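Local coordinates for protein pseudopodium-enriched atypical kinase 1 (Homo sapiens, PDB 6BHC) that is a pseudokinase that probably acts as a scaffold in cell signalling, using a kinase fold with an unusual catalytic cleft and a novel way of dimerizing, at residues F57-D62 with Y86-C91; P300-R305 with A310-I315; V180-L185 with D408-Q413. The protein carries 1 engineered substitution. All coordinates share one frame; numbering follows the deposited sequence.

In the fold
Contact 1 belongs to the N-lobe of a two-lobed kinase fold and contacts 2 and 3 to the C-lobe; none touches another. Contact 1 comes first along the chain, in the antiparallel sheet, between strands 57-59 and 85-91. Contact 3 begins next, on helix 173-194, and closes only at helix 406-417 near the C-terminus; contact 2, in the loop between helices 295-298 and 322-332, lies between its two halves in sequence. Contact centres are 43 Å apart for contacts 1 and 2, and 30 Å for each other pair. Contacts 2 and 3 both border helix 277-289. Together they tie up the N-lobe sheet, the loop after helix 295-298, and the meeting of helices 173-194 and 406-417.

Contact 1: F57-D62 with Y86-C91; sequences FRLTSD and YAVKIC
F57 and L59 both meet one methyl of V88, CG2, and these apolar touches carry the contact between strands 57-59 and 85-91. Strand 71-78 lies between the two, so side chains have to reach across it: no hydrogen bond joins the segments, and the nearest CA atoms, those of F57 and V88, remain 7.9 Å apart. At the start of 86-91, Y86 points toward F57-D62 without contact, and its hydroxyl makes a weak hydrogen bond to D81. A87 follows with its methyl pointing away, against V153 and T150 on the far face, where a small residue suits a strand packed on both sides. V88 is the centre of the contact. Its CG1 stands anti to the backbone N (chi1 169°), which leaves CG2 directed across to the first strand. There CG2 lies 4.0 Å from F57 CD2 and equally close to F57 CB, approaching the ring obliquely. The same methyl is 4.2 Å from L59 CD2, the two side chains crossing at about a right angle. A beta-branched valine suits this place, being comfortable in a strand and compact enough to set one methyl against both F57 and L59. K89 then turns to the opposite face as a fully extended chain, its NZ bridging to D70 and bonded to Q118; it probably corresponds to the lysine of the Ala-x-Lys motif of protein kinases. I90 bends back to the V88 side and rests on L133 and V128. Strand 71-78 pairs with both strands: R58 and T60 bond to S77 and T75, Y86 and V88 to A76 and Y74. F57 also stacks on Y78 and packs on I149 and F124, so this patch fills the inner side of the curled N-lobe sheet.

Contact 2: P300-R305 with A310-I315; sequences PELKER and ADLPRI
L302 and D311 bring the two segments nearest, their CA atoms 7.7 Å apart, where a type I turn from L302 to R305, closed by the bond from R305 N to L302 O at 3.3 Å, faces segment 310-315. L302 uses both of its methyls. CD1 reaches L312 CD2 at 3.8 Å, the two leucines crossing at about a right angle, while CD2 lies 3.8 Å from D311 CB. Both leucines also rest on Y307, and L302 packs on F296 while L312 touches Y287. Leucine suits these two places because a forked apolar end can fit between the loop residue Y307 and the helix residues F296 and Y287. R305 lies at the exposed border. Its chain bends at chi3 (61°), bringing the edge of the guanidinium to D311, with OD2 in its plane and the carboxylate turned 83° from it. The salt bridge is long, with R305 NH1 3.7 Å from D311 OD2. The firmer partner of that oxygen is T308 N, to which it is hydrogen-bonded, so D311 clasps the intervening loop as well as facing the arginine. Replacing D311 with an alanine removes the carboxylate, which would probably leave T308 N without its acceptor and take away the distant negative charge facing R305. K303, within the turn, makes a cation-pi contact with F296 and a hydrogen bond from NZ to L264 O. Segment 300-305 probably falls where many protein kinases carry helix G, but here it forms a turn, and 310-315 belongs to the loop leading to helix 322-332 of the C-lobe.

Contact 3: V180-L185 with D408-Q413; sequences VCLLLL and DWLCAQ
L410 projects from helix 406-417 toward helix 173-194 and rests a single methyl, CD1, against the ends of two leucines about one turn apart. Its CD1 sits 4.2 Å from L182 CD2 and 4.2 Å from L185 CD2, and these two touches make up the close part of the contact. L185 carries CG anti to its backbone N (chi1 -177°), which swings its forked end outward to slide past L410 in the opposite direction; L182, whose CG lies beside the backbone N and anti to the carbonyl carbon, crosses it obliquely. Leucine suits all three sites, since each must span a gap between helices that remain well apart: the nearest CA atoms, of L185 and L410, are 8.7 Å from one another. The packing is therefore of side-chain ends, with little surface shared, about 106 Å² in all. L185 and L410 lie on the buried side, where both also rest on W355, and L185 continues onto K347 and Q351 of helix 343-354. The more open side is at L182, which is partly exposed, against the buried pair L185 and L410. The remaining faces of the segments serve other neighbours. L184 and V180 pack on M289 of helix 277-289, in the core of the C-lobe. On helix 406-417, W409 stacks with F39 and meets F115 edge-to-face, and C411 and A412 lie on L389 of helix 371-396. Helix 173-194 is the long C-lobe helix that precedes the catalytic loop of kinases, called helix E, so the leucine trio is one of the places where helix 406-417 packs on helix E of the kinase C-lobe.

Contact 1: F57-D62 with Y86-C91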
loop_
_atom_site.group_PDB
_atom_site.type_symbol
_atom_site.label_atom_id
_atom_site.label_comp_id
_atom_site.label_asym_id
_atom_site.label_seq_id
_atom_site.Cartn_x
_atom_site.Cartn_y
_atom_site.Cartn_z
ATOM N N PHE A 57 14.076 -14.724 36.759
ATOM C CA PHE A 57 14.040 -13.412 36.117
ATOM C C PHE A 57 15.325 -12.675 36.476
ATOM O O PHE A 57 15.450 -12.119 37.570
ATOM C CB PHE A 57 12.801 -12.629 36.542
ATOM C CG PHE A 57 11.522 -13.179 35.982
ATOM C CD1 PHE A 57 10.803 -14.141 36.674
ATOM C CD2 PHE A 57 11.043 -12.743 34.757
ATOM C CE1 PHE A 57 9.627 -14.653 36.157
ATOM C CE2 PHE A 57 9.868 -13.251 34.236
ATOM C CZ PHE A 57 9.159 -14.207 34.936
ATOM N N ARG A 58 16.279 -12.679 35.550
ATOM C CA ARG A 58 17.550 -11.990 35.737
ATOM C C ARG A 58 17.370 -10.534 35.329
ATOM O O ARG A 58 17.176 -10.233 34.146
ATOM C CB ARG A 58 18.660 -12.657 34.927
ATOM C CG ARG A 58 19.045 -14.056 35.397
ATOM C CD ARG A 58 18.138 -15.129 34.807
ATOM N NE ARG A 58 18.092 -15.066 33.349
ATOM C CZ ARG A 58 18.954 -15.682 32.546
ATOM N NH1 ARG A 58 19.936 -16.412 33.058
ATOM N NH2 ARG A 58 18.834 -15.568 31.229
ATOM N N LEU A 59 17.423 -9.633 36.306
ATOM C CA LEU A 59 17.273 -8.213 36.020
ATOM C C LEU A 59 18.456 -7.716 35.202
ATOM O O LEU A 59 19.615 -7.900 35.588
ATOM C CB LEU A 59 17.152 -7.418 37.319
ATOM C CG LEU A 59 15.982 -7.794 38.231
ATOM C CD1 LEU A 59 15.890 -6.836 39.408
ATOM C CD2 LEU A 59 14.677 -7.819 37.449
ATOM N N THR A 60 18.161 -7.086 34.066
ATOM C CA THR A 60 19.197 -6.577 33.181
ATOM C C THR A 60 19.823 -5.283 33.680
ATOM O O THR A 60 20.808 -4.822 33.091
ATOM C CB THR A 60 18.624 -6.362 31.779
ATOM O OG1 THR A 60 17.574 -5.390 31.837
ATOM C CG2 THR A 60 18.064 -7.667 31.234
ATOM N N SER A 61 19.283 -4.692 34.743
ATOM C CA SER A 61 19.808 -3.450 35.288
ATOM C C SER A 61 19.325 -3.309 36.722
ATOM O O SER A 61 18.298 -3.874 37.107
ATOM C CB SER A 61 19.376 -2.241 34.450
ATOM O OG SER A 61 19.782 -1.026 35.056
ATOM N N ASP A 62 20.081 -2.548 37.509
ATOM C CA ASP A 62 19.693 -2.273 38.886
ATOM C C ASP A 62 18.889 -0.990 39.031
ATOM O O ASP A 62 18.199 -0.820 40.042
ATOM C CB ASP A 62 20.930 -2.208 39.787
ATOM C CG ASP A 62 21.546 -3.574 40.025
ATOM O OD1 ASP A 62 20.837 -4.585 39.838
ATOM O OD2 ASP A 62 22.735 -3.635 40.404
ATOM N N TYR A 86 10.763 -8.799 28.682
ATOM C CA TYR A 86 9.935 -8.998 29.860
ATOM C C TYR A 86 10.226 -7.892 30.858
ATOM O O TYR A 86 11.366 -7.434 30.972
ATOM C CB TYR A 86 10.182 -10.367 30.511
ATOM C CG TYR A 86 9.652 -11.543 29.722
ATOM C CD1 TYR A 86 8.324 -11.939 29.833
ATOM C CD2 TYR A 86 10.482 -12.269 28.876
ATOM C CE1 TYR A 86 7.836 -13.018 29.117
ATOM C CE2 TYR A 86 10.003 -13.349 28.158
ATOM C CZ TYR A 86 8.681 -13.720 28.282
ATOM O OH TYR A 86 8.204 -14.795 27.567
ATOM N N ALA A 87 9.190 -7.464 31.572
ATOM C CA ALA A 87 9.314 -6.467 32.624
ATOM C C ALA A 87 8.759 -7.044 33.917
ATOM O O ALA A 87 7.692 -7.667 33.916
ATOM C CB ALA A 87 8.577 -5.177 32.254
ATOM N N VAL A 88 9.490 -6.848 35.010
ATOM C CA VAL A 88 9.085 -7.311 36.331
ATOM C C VAL A 88 8.405 -6.154 37.048
ATOM O O VAL A 88 9.021 -5.105 37.277
ATOM C CB VAL A 88 10.284 -7.837 37.134
ATOM C CG1 VAL A 88 9.894 -8.050 38.582
ATOM C CG2 VAL A 88 10.803 -9.129 36.522
ATOM N N LYS A 89 7.136 -6.338 37.395
ATOM C CA LYS A 89 6.340 -5.314 38.062
ATOM C C LYS A 89 6.202 -5.692 39.533
ATOM O O LYS A 89 5.531 -6.674 39.867
ATOM C CB LYS A 89 4.975 -5.175 37.389
ATOM C CG LYS A 89 4.074 -4.123 38.002
ATOM C CD LYS A 89 2.702 -4.103 37.340
ATOM C CE LYS A 89 1.799 -3.058 37.978
ATOM N NZ LYS A 89 0.464 -2.986 37.317
ATOM N N ILE A 90 6.835 -4.915 40.406
ATOM C CA ILE A 90 6.830 -5.165 41.844
ATOM C C ILE A 90 5.859 -4.179 42.481
ATOM O O ILE A 90 6.163 -2.989 42.614
ATOM C CB ILE A 90 8.234 -5.033 42.447
ATOM C CG1 ILE A 90 9.249 -5.832 41.629
ATOM C CG2 ILE A 90 8.235 -5.509 43.894
ATOM C CD1 ILE A 90 10.676 -5.680 42.116
ATOM N N CYS A 91 4.696 -4.672 42.896
ATOM C CA CYS A 91 3.616 -3.818 43.362
ATOM C C CYS A 91 3.889 -3.305 44.776
ATOM O O CYS A 91 4.661 -3.887 45.543
ATOM C CB CYS A 91 2.289 -4.575 43.310
ATOM S SG CYS A 91 1.899 -5.215 41.662
#

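Contact 2: P300-R305 with A310-I315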
loop_
_atom_site.group_PDB
_atom_site.type_symbol
_atom_site.label_atom_id
_atom_site.label_comp_id
_atom_site.label_asym_id
_atom_site.label_seq_id
_atom_site.Cartn_x
_atom_site.Cartn_y
_atom_site.Cartn_z
ATOM N N PRO A 300 -9.227 26.484 44.657
ATOM C CA PRO A 300 -9.794 25.450 45.535
ATOM C C PRO A 300 -11.155 25.811 46.115
ATOM O O PRO A 300 -11.476 25.411 47.238
ATOM C CB PRO A 300 -8.743 25.318 46.649
ATOM C CG PRO A 300 -7.534 26.086 46.168
ATOM C CD PRO A 300 -8.072 27.151 45.274
ATOM N N GLU A 301 -11.963 26.563 45.365
ATOM C CA GLU A 301 -13.312 26.904 45.798
ATOM C C GLU A 301 -14.362 26.557 44.749
ATOM O O GLU A 301 -15.510 27.001 44.868
ATOM C CB GLU A 301 -13.402 28.391 46.163
ATOM C CG GLU A 301 -12.574 28.770 47.382
ATOM C CD GLU A 301 -12.727 30.229 47.766
ATOM O OE1 GLU A 301 -13.424 30.968 47.039
ATOM O OE2 GLU A 301 -12.150 30.636 48.797
ATOM N N LEU A 302 -14.000 25.776 43.729
ATOM C CA LEU A 302 -14.973 25.347 42.732
ATOM C C LEU A 302 -15.810 24.174 43.222
ATOM O O LEU A 302 -16.979 24.050 42.839
ATOM C CB LEU A 302 -14.264 24.972 41.430
ATOM C CG LEU A 302 -13.439 26.064 40.747
ATOM C CD1 LEU A 302 -12.700 25.502 39.543
ATOM C CD2 LEU A 302 -14.325 27.230 40.338
ATOM N N LYS A 303 -15.237 23.308 44.062
ATOM C CA LYS A 303 -15.984 22.155 44.555
ATOM C C LYS A 303 -17.037 22.555 45.579
ATOM O O LYS A 303 -18.040 21.853 45.740
ATOM C CB LYS A 303 -15.028 21.126 45.152
ATOM C CG LYS A 303 -14.166 20.425 44.121
ATOM C CD LYS A 303 -15.020 19.859 42.998
ATOM C CE LYS A 303 -14.252 18.830 42.196
ATOM N NZ LYS A 303 -13.842 17.687 43.053
ATOM N N GLU A 304 -16.828 23.667 46.278
ATOM C CA GLU A 304 -17.789 24.178 47.244
ATOM C C GLU A 304 -18.868 25.037 46.595
ATOM O O GLU A 304 -19.629 25.702 47.306
ATOM C CB GLU A 304 -17.061 24.970 48.332
ATOM C CG GLU A 304 -16.131 24.111 49.177
ATOM C CD GLU A 304 -14.944 24.882 49.713
ATOM O OE1 GLU A 304 -14.770 26.056 49.324
ATOM O OE2 GLU A 304 -14.179 24.311 50.519
ATOM N N ARG A 305 -18.947 25.035 45.267
ATOM C CA ARG A 305 -19.965 25.765 44.524
ATOM C C ARG A 305 -20.426 24.881 43.370
ATOM O O ARG A 305 -20.098 23.693 43.301
ATOM C CB ARG A 305 -19.421 27.112 44.027
ATOM C CG ARG A 305 -19.034 28.091 45.125
ATOM C CD ARG A 305 -18.098 29.179 44.607
ATOM N NE ARG A 305 -18.700 29.993 43.554
ATOM C CZ ARG A 305 -18.453 29.845 42.256
ATOM N NH1 ARG A 305 -19.046 30.634 41.371
ATOM N NH2 ARG A 305 -17.611 28.908 41.842
ATOM N N ALA A 310 -16.803 29.989 32.806
ATOM C CA ALA A 310 -15.926 31.124 33.071
ATOM C C ALA A 310 -15.180 31.001 34.392
ATOM O O ALA A 310 -14.215 31.744 34.607
ATOM C CB ALA A 310 -16.733 32.424 33.054
ATOM N N ASP A 311 -15.592 30.091 35.275
ATOM C CA ASP A 311 -14.911 29.938 36.554
ATOM C C ASP A 311 -13.642 29.100 36.438
ATOM O O ASP A 311 -12.732 29.252 37.262
ATOM C CB ASP A 311 -15.854 29.310 37.580
ATOM C CG ASP A 311 -17.072 30.170 37.858
ATOM O OD1 ASP A 311 -16.927 31.405 37.967
ATOM O OD2 ASP A 311 -18.182 29.605 37.967
ATOM N N LEU A 312 -13.558 28.224 35.439
ATOM C CA LEU A 312 -12.391 27.369 35.297
ATOM C C LEU A 312 -11.169 28.186 34.873
ATOM O O LEU A 312 -11.294 29.174 34.145
ATOM C CB LEU A 312 -12.656 26.264 34.276
ATOM C CG LEU A 312 -13.670 25.192 34.680
ATOM C CD1 LEU A 312 -13.937 24.243 33.525
ATOM C CD2 LEU A 312 -13.182 24.427 35.901
ATOM N N PRO A 313 -9.976 27.795 35.324
ATOM C CA PRO A 313 -8.762 28.506 34.901
ATOM C C PRO A 313 -8.551 28.389 33.398
ATOM O O PRO A 313 -8.834 27.354 32.791
ATOM C CB PRO A 313 -7.647 27.803 35.684
ATOM C CG PRO A 313 -8.340 27.155 36.842
ATOM C CD PRO A 313 -9.688 26.755 36.325
ATOM N N ARG A 314 -8.047 29.467 32.802
ATOM C CA ARG A 314 -7.903 29.544 31.356
ATOM C C ARG A 314 -6.642 28.820 30.901
ATOM O O ARG A 314 -5.559 29.026 31.457
ATOM C CB ARG A 314 -7.859 31.004 30.904
ATOM C CG ARG A 314 -9.039 31.839 31.373
ATOM C CD ARG A 314 -10.320 31.463 30.646
ATOM N NE ARG A 314 -11.485 32.129 31.222
ATOM C CZ ARG A 314 -11.887 33.353 30.894
ATOM N NH1 ARG A 314 -11.217 34.054 29.989
ATOM N NH2 ARG A 314 -12.958 33.878 31.474
ATOM N N ILE A 315 -6.785 27.978 29.887
ATOM C CA ILE A 315 -5.624 27.333 29.268
ATOM C C ILE A 315 -4.955 28.329 28.331
ATOM O O ILE A 315 -5.646 28.960 27.513
ATOM C CB ILE A 315 -6.047 26.072 28.523
ATOM C CG1 ILE A 315 -6.558 25.018 29.509
ATOM C CG2 ILE A 315 -4.890 25.527 27.699
ATOM C CD1 ILE A 315 -6.972 23.718 28.858
#

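Contact 3: V180-L185 with D408-Q413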
loop_
_atom_site.group_PDB
_atom_site.type_symbol
_atom_site.label_atom_id
_atom_site.label_comp_id
_atom_site.label_asym_id
_atom_site.label_seq_id
_atom_site.Cartn_x
_atom_site.Cartn_y
_atom_site.Cartn_z
ATOM N N VAL A 180 0.152 15.646 22.963
ATOM C CA VAL A 180 -0.829 15.551 24.040
ATOM C C VAL A 180 -2.154 15.023 23.506
ATOM O O VAL A 180 -2.775 14.142 24.110
ATOM C CB VAL A 180 -0.989 16.917 24.735
ATOM C CG1 VAL A 180 -2.202 16.914 25.651
ATOM C CG2 VAL A 180 0.266 17.256 25.519
ATOM N N CYS A 181 -2.598 15.538 22.353
ATOM C CA CYS A 181 -3.834 15.043 21.752
ATOM C C CYS A 181 -3.725 13.567 21.392
ATOM O O CYS A 181 -4.693 12.812 21.539
ATOM C CB CYS A 181 -4.190 15.868 20.515
ATOM S SG CYS A 181 -4.679 17.577 20.855
ATOM N N LEU A 182 -2.553 13.135 20.917
ATOM C CA LEU A 182 -2.382 11.735 20.540
ATOM C C LEU A 182 -2.402 10.823 21.759
ATOM O O LEU A 182 -2.958 9.719 21.704
ATOM C CB LEU A 182 -1.085 11.558 19.753
ATOM C CG LEU A 182 -1.167 11.926 18.271
ATOM C CD1 LEU A 182 0.217 11.949 17.642
ATOM C CD2 LEU A 182 -2.076 10.949 17.534
ATOM N N LEU A 183 -1.801 11.259 22.868
ATOM C CA LEU A 183 -1.866 10.469 24.093
ATOM C C LEU A 183 -3.280 10.452 24.660
ATOM O O LEU A 183 -3.761 9.407 25.111
ATOM C CB LEU A 183 -0.879 11.011 25.127
ATOM C CG LEU A 183 0.601 10.921 24.752
ATOM C CD1 LEU A 183 1.479 11.375 25.909
ATOM C CD2 LEU A 183 0.962 9.507 24.318
ATOM N N LEU A 184 -3.962 11.600 24.642
ATOM C CA LEU A 184 -5.334 11.651 25.134
ATOM C C LEU A 184 -6.263 10.802 24.280
ATOM O O LEU A 184 -7.220 10.213 24.799
ATOM C CB LEU A 184 -5.823 13.099 25.179
ATOM C CG LEU A 184 -5.198 14.010 26.240
ATOM C CD1 LEU A 184 -5.659 15.450 26.054
ATOM C CD2 LEU A 184 -5.531 13.515 27.640
ATOM N N LEU A 185 -6.001 10.727 22.973
ATOM C CA LEU A 185 -6.814 9.890 22.096
ATOM C C LEU A 185 -6.681 8.416 22.462
ATOM O O LEU A 185 -7.671 7.677 22.463
ATOM C CB LEU A 185 -6.416 10.122 20.639
ATOM C CG LEU A 185 -7.236 9.374 19.588
ATOM C CD1 LEU A 185 -8.694 9.766 19.700
ATOM C CD2 LEU A 185 -6.709 9.657 18.191
ATOM N N ASP A 408 -0.890 6.650 11.727
ATOM C CA ASP A 408 -1.594 6.209 10.527
ATOM C C ASP A 408 -2.756 5.291 10.879
ATOM O O ASP A 408 -3.845 5.403 10.303
ATOM C CB ASP A 408 -0.627 5.501 9.578
ATOM C CG ASP A 408 0.517 6.389 9.138
ATOM O OD1 ASP A 408 0.333 7.625 9.098
ATOM O OD2 ASP A 408 1.600 5.849 8.827
ATOM N N TRP A 409 -2.538 4.369 11.817
ATOM C CA TRP A 409 -3.612 3.492 12.267
ATOM C C TRP A 409 -4.750 4.296 12.884
ATOM O O TRP A 409 -5.920 4.111 12.530
ATOM C CB TRP A 409 -3.055 2.472 13.262
ATOM C CG TRP A 409 -4.083 1.599 13.918
ATOM C CD1 TRP A 409 -5.321 1.274 13.439
ATOM C CD2 TRP A 409 -3.958 0.942 15.184
ATOM N NE1 TRP A 409 -5.972 0.455 14.328
ATOM C CE2 TRP A 409 -5.157 0.237 15.409
ATOM C CE3 TRP A 409 -2.949 0.882 16.150
ATOM C CZ2 TRP A 409 -5.372 -0.520 16.559
ATOM C CZ3 TRP A 409 -3.164 0.130 17.289
ATOM C CH2 TRP A 409 -4.365 -0.562 17.483
ATOM N N LEU A 410 -4.422 5.208 13.804
ATOM C CA LEU A 410 -5.456 5.998 14.465
ATOM C C LEU A 410 -6.216 6.864 13.467
ATOM O O LEU A 410 -7.432 7.052 13.597
ATOM C CB LEU A 410 -4.831 6.857 15.565
ATOM C CG LEU A 410 -4.057 6.092 16.644
ATOM C CD1 LEU A 410 -3.467 7.039 17.680
ATOM C CD2 LEU A 410 -4.944 5.051 17.310
ATOM N N CYS A 411 -5.520 7.398 12.461
ATOM C CA CYS A 411 -6.197 8.192 11.441
ATOM C C CYS A 411 -7.142 7.331 10.614
ATOM O O CYS A 411 -8.243 7.771 10.262
ATOM C CB CYS A 411 -5.171 8.881 10.542
ATOM S SG CYS A 411 -5.891 9.969 9.290
ATOM N N ALA A 412 -6.732 6.099 10.300
ATOM C CA ALA A 412 -7.620 5.186 9.590
ATOM C C ALA A 412 -8.841 4.836 10.431
ATOM O O ALA A 412 -9.948 4.712 9.897
ATOM C CB ALA A 412 -6.864 3.920 9.185
ATOM N N GLN A 413 -8.660 4.668 11.746
ATOM C CA GLN A 413 -9.800 4.407 12.622
ATOM C C GLN A 413 -10.808 5.543 12.561
ATOM O O GLN A 413 -12.021 5.311 12.534
ATOM C CB GLN A 413 -9.334 4.208 14.064
ATOM C CG GLN A 413 -8.666 2.879 14.357
ATOM C CD GLN A 413 -8.476 2.650 15.847
ATOM O OE1 GLN A 413 -7.970 1.610 16.267
ATOM N NE2 GLN A 413 -8.886 3.624 16.654
#